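Local coordinates for protein N-acetylglucosamine-6-phosphate deacetylase (Thermotoga maritima, PDB 1O12) that probably removes the acetyl group from N-acetylglucosamine 6-phosphate, using a divalent metal ion bound in each subunit, at residues A[77-82]-A[117-122]; A[252-257]-A[316-321]; A[162-167]-A[197-202]; A[93-98]-A[137-142]; A[22-27]-A[329-334]. One frame throughout, in Å; residues are numbered along the deposited sequence.

How the interactions relate
Interactions 3 and 4 are buried, whereas 1, 2 and 5 are only partly so. Interactions 1, 3 and 4 all involve the parallel barrel strands or the loops after them: 1 lies at the start of strand 121-127, 3 at the end of its neighbour 159-164, and 4 in loops beside the metal. Interactions 2 and 5 touch, S321 lying against E27, and involve the successive helices 307-318 and 322-336. The chemistry changes with place. Interaction 1 is a carboxylate held by hydroxyls, 2 a tyrosine face on a threonine, 3 an oblique phenylalanine pair, 4 polar second-shell bonding, and 5 a tyrosine against a hairpin turn.

Interaction 1: A[77-82]-A[117-122]; sequences EMEEFL and PSTSLL
E79 of helix 75-83 extends its carboxylate to T119, in an ST turn that leads into strand 121-127 of the amidohydrolase barrel. On the helix side E79 carries the contact. Its CG stands opposite the backbone N (chi1 173°) and the chain beyond is extended, which takes the carboxylate clear of the helix and obliquely across the T119 side chain. On the way, E79 CG passes 3.2 Å from S120 OG. At the end, E79 OE2 accepts from T119 OG1; the modelled separation of 2.5 Å is very short, and its exact value is doubtful. E79 OE1 accepts a weak hydrogen bond from S120 N at 3.4 Å. Each oxygen also has a tyrosine partner, Y83 OH on OE1 and Y112 OH on OE2, so the carboxylate is held at both oxygens and its rotation is probably fixed. Further along the helix, L82 packs on F90 of strand 87-93, which S120 also touches. On the facing side, T119 OG1 is itself held in place, accepting from L121 N at 2.9 Å with a nearly straight N-H...O angle of 172°.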
# COMPACT_ATOMS: atom_id res chain seq x y z
N GLU A 77 18.23 30.06 -18.14
CA GLU A 77 19.21 29.49 -17.22
C GLU A 77 18.80 28.07 -16.85
O GLU A 77 19.62 27.15 -16.93
CB GLU A 77 19.38 30.32 -15.94
CG GLU A 77 20.08 31.64 -16.15
CD GLU A 77 19.17 32.67 -16.78
OE1 GLU A 77 19.67 33.73 -17.20
OE2 GLU A 77 17.94 32.42 -16.84
N MSE A 78 17.54 27.90 -16.47
CA MSE A 78 17.05 26.57 -16.10
C MSE A 78 17.27 25.59 -17.24
O MSE A 78 17.85 24.51 -17.02
CB MSE A 78 15.57 26.64 -15.76
CG MSE A 78 15.30 27.45 -14.51
SE MSE A 78 13.42 27.66 -14.00
CE MSE A 78 13.03 25.83 -13.42
N GLU A 79 16.86 25.96 -18.46
CA GLU A 79 17.00 25.06 -19.60
C GLU A 79 18.42 24.55 -19.82
O GLU A 79 18.66 23.35 -19.91
CB GLU A 79 16.53 25.73 -20.88
CG GLU A 79 16.82 24.92 -22.14
CD GLU A 79 16.12 25.47 -23.39
OE1 GLU A 79 16.32 24.90 -24.49
OE2 GLU A 79 15.37 26.47 -23.28
N GLU A 80 19.34 25.50 -19.91
CA GLU A 80 20.73 25.23 -20.14
C GLU A 80 21.30 24.27 -19.07
O GLU A 80 22.02 23.32 -19.40
CB GLU A 80 21.46 26.59 -20.16
CG GLU A 80 22.90 26.54 -20.63
CD GLU A 80 23.13 25.52 -21.76
OE1 GLU A 80 22.35 25.50 -22.76
OE2 GLU A 80 24.10 24.73 -21.64
N PHE A 81 20.98 24.47 -17.80
CA PHE A 81 21.51 23.55 -16.81
C PHE A 81 20.92 22.15 -16.93
O PHE A 81 21.64 21.15 -16.89
CB PHE A 81 21.25 24.06 -15.39
CG PHE A 81 21.79 23.15 -14.34
CD1 PHE A 81 23.17 23.01 -14.18
CD2 PHE A 81 20.94 22.36 -13.57
CE1 PHE A 81 23.71 22.07 -13.26
CE2 PHE A 81 21.46 21.43 -12.66
CZ PHE A 81 22.85 21.28 -12.51
N LEU A 82 19.59 22.09 -17.07
CA LEU A 82 18.87 20.83 -17.17
C LEU A 82 19.41 19.85 -18.21
O LEU A 82 19.30 18.62 -18.04
CB LEU A 82 17.39 21.10 -17.41
CG LEU A 82 16.77 21.73 -16.16
CD1 LEU A 82 15.28 21.77 -16.30
CD2 LEU A 82 17.16 20.94 -14.92
N PRO A 117 11.85 28.20 -30.32
CA PRO A 117 11.02 27.08 -30.77
C PRO A 117 11.55 25.64 -30.53
O PRO A 117 10.79 24.69 -30.61
CB PRO A 117 10.77 27.41 -32.26
CG PRO A 117 11.93 28.28 -32.63
CD PRO A 117 12.07 29.16 -31.42
N SER A 118 12.83 25.46 -30.23
CA SER A 118 13.28 24.11 -29.97
C SER A 118 13.64 23.87 -28.47
O SER A 118 14.28 22.87 -28.13
CB SER A 118 14.45 23.72 -30.89
OG SER A 118 15.66 24.30 -30.46
N THR A 119 13.19 24.77 -27.59
CA THR A 119 13.42 24.66 -26.15
C THR A 119 12.88 23.41 -25.43
O THR A 119 11.94 22.73 -25.89
CB THR A 119 12.82 25.89 -25.38
OG1 THR A 119 13.10 25.73 -23.99
CG2 THR A 119 11.30 25.97 -25.54
N SER A 120 13.45 23.13 -24.28
CA SER A 120 13.00 22.00 -23.49
C SER A 120 11.81 22.43 -22.62
O SER A 120 11.16 21.61 -21.99
CB SER A 120 14.17 21.44 -22.64
OG SER A 120 14.85 22.47 -21.91
N LEU A 121 11.51 23.72 -22.62
CA LEU A 121 10.39 24.21 -21.83
C LEU A 121 9.03 23.94 -22.49
O LEU A 121 8.68 24.54 -23.49
CB LEU A 121 10.55 25.70 -21.58
CG LEU A 121 9.37 26.40 -20.92
CD1 LEU A 121 9.35 26.08 -19.43
CD2 LEU A 121 9.49 27.91 -21.12
N LEU A 122 8.28 23.02 -21.92
CA LEU A 122 6.98 22.67 -22.45
C LEU A 122 5.96 23.70 -22.00
O LEU A 122 5.00 23.99 -22.69
CB LEU A 122 6.55 21.31 -21.92
CG LEU A 122 5.61 20.39 -22.73
CD1 LEU A 122 4.50 19.89 -21.83
CD2 LEU A 122 5.08 21.07 -23.95

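Interaction 2: A[252-257]-A[316-321]; sequences LVYKVK and KFTGCS
Y254 and T318 meet because of their first torsions: Y254 CG lies opposite its backbone N (chi1 168°), throwing the ring off helix 247-257, while T318 keeps OG1 between N and the carbonyl carbon (chi1 76°) and turns CG2 alongside its own N. The two side chains cross at about a right angle. T318 CB stands over one face of the ring, 3.9 Å from the Y254 centroid and 30° off the normal, which meets the geometry of a CH-pi contact; its closest ring atom is Y254 CD2, at 3.5 Å. The methyl T318 CG2 touches the root of the side chain, 3.8 Å from Y254 CB. Near the far end of the ring, C320 CB comes to 3.6 Å from Y254 OH, and the hydroxyl is hydrogen-bonded to E324. A leucine in place of Y254 would probably leave E324 without its hydroxyl partner and T318 without an aromatic face to lie on. T318 OG1 serves its own backbone, accepting from C320 N at 3.0 Å as an ST turn, and it is also hydrogen-bonded to F314 O. On helix 247-257, K255 forms a salt bridge with D232 of the second subunit. The arrangement is a helix end packed on a neighbouring helix of the barrel's outer layer: helix 307-318 stops at T318, G319 follows with positive phi, and S321 is the N-cap of helix 322-336.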
# COMPACT_ATOMS: atom_id res chain seq x y z
N LEU A 252 8.21 0.53 -1.25
CA LEU A 252 6.81 0.15 -1.09
C LEU A 252 5.95 0.70 -2.24
O LEU A 252 5.19 -0.04 -2.87
CB LEU A 252 6.27 0.67 0.25
CG LEU A 252 4.78 0.43 0.54
CD1 LEU A 252 4.41 -1.06 0.27
CD2 LEU A 252 4.47 0.84 1.99
N VAL A 253 6.08 1.99 -2.53
CA VAL A 253 5.29 2.54 -3.63
C VAL A 253 5.62 1.80 -4.93
O VAL A 253 4.73 1.47 -5.73
CB VAL A 253 5.55 4.04 -3.82
CG1 VAL A 253 4.79 4.52 -5.04
CG2 VAL A 253 5.11 4.79 -2.59
N TYR A 254 6.90 1.50 -5.12
CA TYR A 254 7.29 0.78 -6.33
C TYR A 254 6.59 -0.59 -6.37
O TYR A 254 6.00 -0.97 -7.38
CB TYR A 254 8.79 0.61 -6.38
CG TYR A 254 9.26 -0.36 -7.42
CD1 TYR A 254 8.94 -0.17 -8.77
CD2 TYR A 254 10.04 -1.46 -7.07
CE1 TYR A 254 9.39 -1.05 -9.74
CE2 TYR A 254 10.50 -2.35 -8.03
CZ TYR A 254 10.18 -2.14 -9.36
OH TYR A 254 10.69 -3.00 -10.31
N LYS A 255 6.63 -1.30 -5.24
CA LYS A 255 5.99 -2.60 -5.12
C LYS A 255 4.49 -2.57 -5.50
O LYS A 255 4.00 -3.44 -6.22
CB LYS A 255 6.15 -3.10 -3.71
CG LYS A 255 5.52 -4.44 -3.46
CD LYS A 255 5.61 -4.78 -1.98
CE LYS A 255 5.06 -6.16 -1.71
NZ LYS A 255 5.94 -7.15 -2.35
N VAL A 256 3.78 -1.55 -5.02
CA VAL A 256 2.35 -1.40 -5.29
C VAL A 256 1.99 -0.83 -6.65
O VAL A 256 1.11 -1.35 -7.33
CB VAL A 256 1.70 -0.48 -4.25
CG1 VAL A 256 0.20 -0.39 -4.49
CG2 VAL A 256 2.02 -0.97 -2.84
N LYS A 257 2.67 0.24 -7.04
CA LYS A 257 2.40 0.91 -8.30
C LYS A 257 3.13 0.41 -9.54
O LYS A 257 2.66 0.62 -10.66
CB LYS A 257 2.71 2.40 -8.15
CG LYS A 257 1.94 3.08 -7.04
CD LYS A 257 0.46 3.08 -7.32
CE LYS A 257 0.17 3.65 -8.66
NZ LYS A 257 -1.29 3.78 -8.86
N LYS A 316 18.58 2.61 -7.33
CA LYS A 316 19.21 1.94 -6.21
C LYS A 316 18.20 1.50 -5.16
O LYS A 316 18.31 0.41 -4.60
CB LYS A 316 20.24 2.87 -5.56
CG LYS A 316 20.95 2.28 -4.35
CD LYS A 316 21.57 3.40 -3.53
CE LYS A 316 22.23 4.47 -4.45
NZ LYS A 316 21.73 5.89 -4.23
N PHE A 317 17.22 2.35 -4.89
CA PHE A 317 16.21 2.03 -3.90
C PHE A 317 15.40 0.80 -4.28
O PHE A 317 15.13 -0.05 -3.43
CB PHE A 317 15.26 3.22 -3.70
CG PHE A 317 15.91 4.43 -3.07
CD1 PHE A 317 15.27 5.66 -3.08
CD2 PHE A 317 17.16 4.34 -2.44
CE1 PHE A 317 15.85 6.79 -2.46
CE2 PHE A 317 17.76 5.44 -1.83
CZ PHE A 317 17.09 6.68 -1.83
N THR A 318 15.05 0.69 -5.56
CA THR A 318 14.20 -0.39 -6.02
C THR A 318 14.87 -1.57 -6.69
O THR A 318 14.33 -2.67 -6.68
CB THR A 318 13.13 0.14 -7.01
OG1 THR A 318 13.73 0.40 -8.29
CG2 THR A 318 12.48 1.42 -6.48
N GLY A 319 16.02 -1.36 -7.31
CA GLY A 319 16.65 -2.45 -8.01
C GLY A 319 15.92 -2.72 -9.31
O GLY A 319 16.03 -3.81 -9.87
N CYS A 320 15.16 -1.75 -9.81
CA CYS A 320 14.41 -1.94 -11.06
C CYS A 320 15.35 -1.98 -12.26
O CYS A 320 16.55 -1.71 -12.15
CB CYS A 320 13.41 -0.82 -11.27
SG CYS A 320 14.26 0.74 -11.65
N SER A 321 14.82 -2.32 -13.43
CA SER A 321 15.63 -2.39 -14.64
C SER A 321 15.72 -1.01 -15.30
O SER A 321 14.94 -0.12 -14.96
CB SER A 321 14.99 -3.35 -15.63
OG SER A 321 13.77 -2.81 -16.11

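Interaction 3: A[162-167]-A[197-202]; sequences LTFAPE and MKFYKE
F199, on helix 193-200, meets F164 and P166, the first at the end of strand 159-164 and the second in the loop just after it. Its CG lies beside the backbone N and opposite the carbonyl carbon (chi1 -75°), which directs the ring at the strand end. F164 comes from the opposite direction and places CE1 and CZ over one face of the F199 ring. The closest pairs are F164 CZ to F199 CD2 and F164 CE1 to F199 CE2, both at 3.4 Å. With centroids 4.8 Å apart and planes at 52°, the two rings meet obliquely. P166 fills in toward the rim on the same side of the F199 ring: P166 CB is 3.6 Å from F199 CD1, and P166 O is 3.5 Å from F199 CE1. That carbonyl also has a polar partner, the hydroxyl of S171. After F199 the helix presents Y200 elsewhere, to D233, and E202 N returns to F199 O at 3.1 Å. The F164 side chain also touches L174 and L184, while P166 rests on A186. The F164 side chain is about 8 Å from that of the iron ligand H188. This is the strand-to-helix packing expected of the TIM-barrel family: F164 and P166 meet the helix that follows the adjacent parallel strand, 183-186.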
# COMPACT_ATOMS: atom_id res chain seq x y z
N LEU A 162 -1.58 21.54 -13.55
CA LEU A 162 -2.08 22.31 -12.43
C LEU A 162 -2.31 21.42 -11.24
O LEU A 162 -3.00 20.41 -11.37
CB LEU A 162 -3.39 22.95 -12.86
CG LEU A 162 -4.36 23.81 -12.04
CD1 LEU A 162 -4.55 23.26 -10.63
CD2 LEU A 162 -3.87 25.20 -12.06
N THR A 163 -1.74 21.76 -10.09
CA THR A 163 -1.97 20.96 -8.89
C THR A 163 -3.02 21.61 -7.96
O THR A 163 -2.83 22.73 -7.48
CB THR A 163 -0.69 20.74 -8.07
OG1 THR A 163 0.22 19.95 -8.83
CG2 THR A 163 -1.00 20.01 -6.76
N PHE A 164 -4.11 20.88 -7.71
CA PHE A 164 -5.20 21.36 -6.86
C PHE A 164 -5.66 20.36 -5.77
O PHE A 164 -5.35 19.15 -5.82
CB PHE A 164 -6.41 21.67 -7.74
CG PHE A 164 -7.17 20.45 -8.16
CD1 PHE A 164 -8.40 20.15 -7.59
CD2 PHE A 164 -6.61 19.56 -9.09
CE1 PHE A 164 -9.07 18.99 -7.93
CE2 PHE A 164 -7.28 18.38 -9.45
CZ PHE A 164 -8.50 18.09 -8.87
N ALA A 165 -6.40 20.89 -4.79
CA ALA A 165 -6.93 20.07 -3.71
C ALA A 165 -8.44 19.89 -3.98
O ALA A 165 -9.20 20.82 -3.82
CB ALA A 165 -6.70 20.77 -2.38
N PRO A 166 -8.87 18.68 -4.39
CA PRO A 166 -10.28 18.36 -4.70
C PRO A 166 -11.39 18.81 -3.71
O PRO A 166 -12.54 18.98 -4.11
CB PRO A 166 -10.27 16.84 -4.86
CG PRO A 166 -8.88 16.56 -5.31
CD PRO A 166 -8.05 17.46 -4.44
N GLU A 167 -11.04 19.00 -2.44
CA GLU A 167 -12.06 19.39 -1.47
C GLU A 167 -12.26 20.91 -1.38
O GLU A 167 -13.23 21.40 -0.78
CB GLU A 167 -11.71 18.83 -0.08
CG GLU A 167 -10.63 19.60 0.66
CD GLU A 167 -9.21 19.23 0.25
OE1 GLU A 167 -9.01 18.61 -0.84
OE2 GLU A 167 -8.29 19.57 1.03
N MSE A 197 -12.41 10.74 -5.72
CA MSE A 197 -13.14 9.95 -6.73
C MSE A 197 -14.06 10.77 -7.64
O MSE A 197 -14.30 10.40 -8.81
CB MSE A 197 -13.96 8.85 -6.06
CG MSE A 197 -13.13 7.70 -5.55
SE MSE A 197 -12.26 6.65 -7.00
CE MSE A 197 -13.82 5.63 -7.62
N LYS A 198 -14.60 11.86 -7.10
CA LYS A 198 -15.46 12.71 -7.89
C LYS A 198 -14.62 13.19 -9.06
O LYS A 198 -15.11 13.32 -10.19
CB LYS A 198 -15.92 13.91 -7.06
CG LYS A 198 -17.44 14.08 -6.96
CD LYS A 198 -17.83 14.58 -5.55
CE LYS A 198 -17.61 13.51 -4.45
NZ LYS A 198 -17.78 14.02 -3.04
N PHE A 199 -13.34 13.44 -8.80
CA PHE A 199 -12.46 13.90 -9.85
C PHE A 199 -11.86 12.79 -10.68
O PHE A 199 -11.57 12.98 -11.84
CB PHE A 199 -11.34 14.77 -9.28
CG PHE A 199 -11.79 16.13 -8.90
CD1 PHE A 199 -12.41 16.36 -7.68
CD2 PHE A 199 -11.64 17.19 -9.77
CE1 PHE A 199 -12.86 17.63 -7.34
CE2 PHE A 199 -12.09 18.46 -9.44
CZ PHE A 199 -12.71 18.67 -8.22
N TYR A 200 -11.68 11.62 -10.07
CA TYR A 200 -11.13 10.49 -10.79
C TYR A 200 -12.12 10.01 -11.83
O TYR A 200 -11.72 9.55 -12.89
CB TYR A 200 -10.85 9.35 -9.82
CG TYR A 200 -10.41 8.08 -10.51
CD1 TYR A 200 -9.11 7.95 -11.01
CD2 TYR A 200 -11.29 6.98 -10.64
CE1 TYR A 200 -8.68 6.77 -11.62
CE2 TYR A 200 -10.87 5.78 -11.25
CZ TYR A 200 -9.57 5.69 -11.73
OH TYR A 200 -9.12 4.51 -12.28
N LYS A 201 -13.41 10.13 -11.53
CA LYS A 201 -14.44 9.71 -12.46
C LYS A 201 -14.49 10.65 -13.65
O LYS A 201 -15.01 10.29 -14.71
CB LYS A 201 -15.80 9.73 -11.79
CG LYS A 201 -15.95 8.83 -10.58
CD LYS A 201 -17.25 9.19 -9.82
CE LYS A 201 -17.45 8.26 -8.64
NZ LYS A 201 -17.41 6.83 -9.09
N GLU A 202 -13.96 11.87 -13.49
CA GLU A 202 -13.97 12.85 -14.57
C GLU A 202 -12.66 12.88 -15.34
O GLU A 202 -12.46 13.74 -16.20
CB GLU A 202 -14.24 14.25 -14.03
CG GLU A 202 -15.60 14.46 -13.38
CD GLU A 202 -16.81 14.16 -14.29
OE1 GLU A 202 -16.75 14.43 -15.52
OE2 GLU A 202 -17.83 13.67 -13.76

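Interaction 4: A[93-98]-A[137-142]; sequences TTVSTS and GAHSEK
The second shell of the iron site is where H139 meets S96, in two loops that follow barrel strands 121-127 and 87-93. H139 ND1 accepts from S96 N at 2.9 Å with an N-H...N angle of 157°; the donor is only 2° out of the ring plane, so the bond reaches the imidazole edge within its plane, though somewhat bent. The other ring nitrogen, NE2, is hydrogen-bonded to E127 OE2. E127 is a ligand of the iron, and the imidazole thus ties it to the loop backbone. V95 CA lies obliquely to the same ring, 3.6 Å from H139 CE1, and H188, another iron ligand, meets the ring edge-to-face. With an alanine in place of H139, S96 N and E127 OE2 would probably both lose a partner, and the carboxylate of E127, though still on the iron, would probably be less firmly fixed. A water adds a second link, donating to S96 O at 2.8 Å and accepting from S140 N at 2.6 Å. A138, beside H139, is predicted to bind substrate. Around the contact, T94 packs on V124 and L126 of strand 121-127, V95 on H63 of strand 61-65, and S98 is the N-cap of helix 99-115.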
# COMPACT_ATOMS: atom_id res chain seq x y z
N THR A 93 7.73 25.24 -12.67
CA THR A 93 6.64 25.16 -11.71
C THR A 93 6.58 26.34 -10.78
O THR A 93 7.58 26.79 -10.25
CB THR A 93 6.79 23.85 -10.89
OG1 THR A 93 7.12 22.78 -11.79
CG2 THR A 93 5.50 23.50 -10.13
N THR A 94 5.37 26.84 -10.57
CA THR A 94 5.17 27.98 -9.69
C THR A 94 4.78 27.51 -8.31
O THR A 94 4.64 26.31 -8.05
CB THR A 94 4.03 28.84 -10.22
OG1 THR A 94 2.83 28.05 -10.29
CG2 THR A 94 4.35 29.37 -11.62
N VAL A 95 4.62 28.46 -7.40
CA VAL A 95 4.14 28.15 -6.06
C VAL A 95 2.90 29.05 -5.91
O VAL A 95 2.59 29.80 -6.84
CB VAL A 95 5.18 28.48 -4.97
CG1 VAL A 95 6.31 27.48 -5.05
CG2 VAL A 95 5.72 29.88 -5.15
N SER A 96 2.17 28.97 -4.80
CA SER A 96 1.00 29.83 -4.63
C SER A 96 1.44 31.29 -4.73
O SER A 96 2.47 31.71 -4.17
CB SER A 96 0.34 29.58 -3.28
OG SER A 96 -0.26 28.30 -3.26
N THR A 97 0.65 32.08 -5.47
CA THR A 97 1.00 33.47 -5.66
C THR A 97 -0.20 34.29 -6.15
O THR A 97 -1.34 33.81 -6.14
CB THR A 97 2.19 33.55 -6.66
OG1 THR A 97 2.80 34.85 -6.58
CG2 THR A 97 1.73 33.25 -8.12
N SER A 98 0.06 35.52 -6.58
CA SER A 98 -1.02 36.39 -7.05
C SER A 98 -1.44 36.13 -8.50
O SER A 98 -0.65 35.66 -9.30
CB SER A 98 -0.60 37.87 -6.91
OG SER A 98 0.66 38.14 -7.49
N GLY A 137 1.99 23.37 3.38
CA GLY A 137 3.43 23.14 3.40
C GLY A 137 4.31 23.93 2.45
O GLY A 137 4.42 23.61 1.27
N ALA A 138 4.96 24.96 2.96
CA ALA A 138 5.85 25.75 2.12
C ALA A 138 5.14 26.71 1.17
O ALA A 138 5.80 27.52 0.51
CB ALA A 138 6.79 24.83 1.34
N HIS A 139 3.82 26.64 1.08
CA HIS A 139 3.12 27.58 0.21
C HIS A 139 2.69 28.76 1.09
O HIS A 139 2.35 28.58 2.27
CB HIS A 139 1.88 26.92 -0.44
CG HIS A 139 2.19 26.16 -1.70
ND1 HIS A 139 2.25 26.75 -2.94
CD2 HIS A 139 2.47 24.85 -1.90
CE1 HIS A 139 2.55 25.85 -3.85
NE2 HIS A 139 2.69 24.68 -3.25
N SER A 140 2.73 29.96 0.54
CA SER A 140 2.32 31.15 1.29
C SER A 140 0.80 31.10 1.51
O SER A 140 0.01 31.16 0.56
CB SER A 140 2.70 32.41 0.54
OG SER A 140 2.76 33.49 1.45
N GLU A 141 0.40 31.00 2.77
CA GLU A 141 -1.02 30.90 3.10
C GLU A 141 -1.83 32.06 2.56
O GLU A 141 -3.01 31.90 2.20
CB GLU A 141 -1.23 30.77 4.61
CG GLU A 141 -2.65 30.39 5.02
CD GLU A 141 -2.73 29.86 6.45
OE1 GLU A 141 -1.82 29.12 6.88
OE2 GLU A 141 -3.72 30.18 7.16
N LYS A 142 -1.21 33.24 2.49
CA LYS A 142 -1.93 34.41 2.01
C LYS A 142 -2.43 34.32 0.57
O LYS A 142 -3.48 34.86 0.26
CB LYS A 142 -1.08 35.69 2.21
CG LYS A 142 0.32 35.67 1.62
CD LYS A 142 0.97 37.06 1.73
CE LYS A 142 2.44 37.06 1.26
NZ LYS A 142 3.36 36.31 2.19
O HOH W 1 3.46 30.41 -1.88

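Interaction 5: A[22-27]-A[329-334]; sequences DPIDGE and SSYNSC
Y331 leans from helix 322-336 onto the turn at P23 and I24. Its CB begins the contact, 3.5 Å from P23 CG. The next atom, Y331 CG, stands opposite the backbone N (chi1 -176°), which points the ring off the helix and along the turn; Y331 CG itself lies 3.7 Å from P23 CB. Of the two ring branches, Y331 CD2 comes to 3.9 Å from P23 CB, while CD1 is a little further from P23 CG. P23 and the side chain cross obliquely. The turn joins strands 18-22 and 26-35, an antiparallel hairpin that fits the small beta domain which NagA enzymes carry beside the barrel. It is closed by the backbone bond D22 N to G26 O and by D22 OD2, which accepts from two amides. D25 N arrives at 2.8 Å on the anti lone pair, and I24 N at 3.1 Å from above the carboxylate plane, the latter making an Asx turn. D22 OD1 forms a salt bridge with R344. Further along the ring, Y331 CZ is 4.0 Å from I24 CD1, the end methyl of an extended branch. At the tip, Y331 OH lies 3.6 Å from the same I24 CD1.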
# COMPACT_ATOMS: atom_id res chain seq x y z
N ASP A 22 14.24 1.37 -24.45
CA ASP A 22 12.91 1.85 -24.79
C ASP A 22 11.93 1.29 -23.73
O ASP A 22 12.00 0.11 -23.35
CB ASP A 22 12.51 1.37 -26.20
CG ASP A 22 11.18 1.95 -26.66
OD1 ASP A 22 11.12 3.15 -26.96
OD2 ASP A 22 10.18 1.20 -26.71
N PRO A 23 11.01 2.12 -23.24
CA PRO A 23 10.01 1.75 -22.23
C PRO A 23 9.13 0.61 -22.67
O PRO A 23 8.58 -0.11 -21.85
CB PRO A 23 9.16 3.00 -22.09
CG PRO A 23 10.01 4.10 -22.68
CD PRO A 23 10.72 3.44 -23.80
N ILE A 24 8.97 0.45 -23.98
CA ILE A 24 8.08 -0.58 -24.49
C ILE A 24 8.76 -1.78 -25.13
O ILE A 24 8.38 -2.91 -24.89
CB ILE A 24 7.08 0.04 -25.49
CG1 ILE A 24 6.12 0.96 -24.73
CG2 ILE A 24 6.27 -1.05 -26.19
CD1 ILE A 24 5.19 1.73 -25.65
N ASP A 25 9.77 -1.51 -25.93
CA ASP A 25 10.48 -2.57 -26.61
C ASP A 25 11.58 -3.18 -25.76
O ASP A 25 12.22 -4.14 -26.17
CB ASP A 25 11.03 -2.05 -27.95
CG ASP A 25 9.93 -1.61 -28.90
OD1 ASP A 25 8.86 -2.29 -28.93
OD2 ASP A 25 10.11 -0.61 -29.62
N GLY A 26 11.82 -2.66 -24.56
CA GLY A 26 12.86 -3.24 -23.73
C GLY A 26 14.24 -2.65 -23.98
O GLY A 26 14.37 -1.61 -24.63
N GLU A 27 15.27 -3.31 -23.44
CA GLU A 27 16.64 -2.85 -23.59
C GLU A 27 17.47 -3.82 -24.41
O GLU A 27 17.37 -5.01 -24.26
CB GLU A 27 17.28 -2.64 -22.22
CG GLU A 27 16.99 -3.76 -21.29
CD GLU A 27 17.20 -3.36 -19.87
OE1 GLU A 27 18.36 -3.37 -19.42
OE2 GLU A 27 16.20 -3.01 -19.21
N SER A 329 11.26 7.98 -15.60
CA SER A 329 12.01 9.19 -15.87
C SER A 329 11.54 9.97 -17.09
O SER A 329 11.91 11.13 -17.24
CB SER A 329 13.51 8.92 -15.98
OG SER A 329 13.78 8.10 -17.10
N SER A 330 10.76 9.37 -17.97
CA SER A 330 10.27 10.13 -19.12
C SER A 330 8.96 9.65 -19.76
O SER A 330 8.04 10.43 -19.93
CB SER A 330 11.35 10.24 -20.22
OG SER A 330 11.44 9.06 -21.02
N TYR A 331 8.89 8.38 -20.10
CA TYR A 331 7.70 7.86 -20.75
C TYR A 331 6.37 8.12 -20.02
O TYR A 331 5.40 8.56 -20.65
CB TYR A 331 7.85 6.35 -21.03
CG TYR A 331 6.69 5.77 -21.79
CD1 TYR A 331 6.42 6.17 -23.10
CD2 TYR A 331 5.84 4.85 -21.19
CE1 TYR A 331 5.33 5.67 -23.81
CE2 TYR A 331 4.74 4.33 -21.88
CZ TYR A 331 4.50 4.74 -23.18
OH TYR A 331 3.42 4.24 -23.85
N ASN A 332 6.31 7.86 -18.72
CA ASN A 332 5.07 8.10 -18.00
C ASN A 332 4.59 9.56 -18.12
O ASN A 332 3.42 9.80 -18.37
CB ASN A 332 5.21 7.66 -16.53
CG ASN A 332 5.37 6.13 -16.37
OD1 ASN A 332 5.02 5.36 -17.28
ND2 ASN A 332 5.89 5.69 -15.22
N SER A 333 5.48 10.53 -17.98
CA SER A 333 5.06 11.94 -18.09
C SER A 333 4.61 12.22 -19.50
O SER A 333 3.61 12.89 -19.72
CB SER A 333 6.21 12.90 -17.79
OG SER A 333 6.79 12.64 -16.54
N CYS A 334 5.37 11.71 -20.46
CA CYS A 334 5.04 11.93 -21.84
C CYS A 334 3.61 11.47 -22.10
O CYS A 334 2.87 12.14 -22.81
CB CYS A 334 6.01 11.19 -22.76
SG CYS A 334 7.62 11.98 -22.96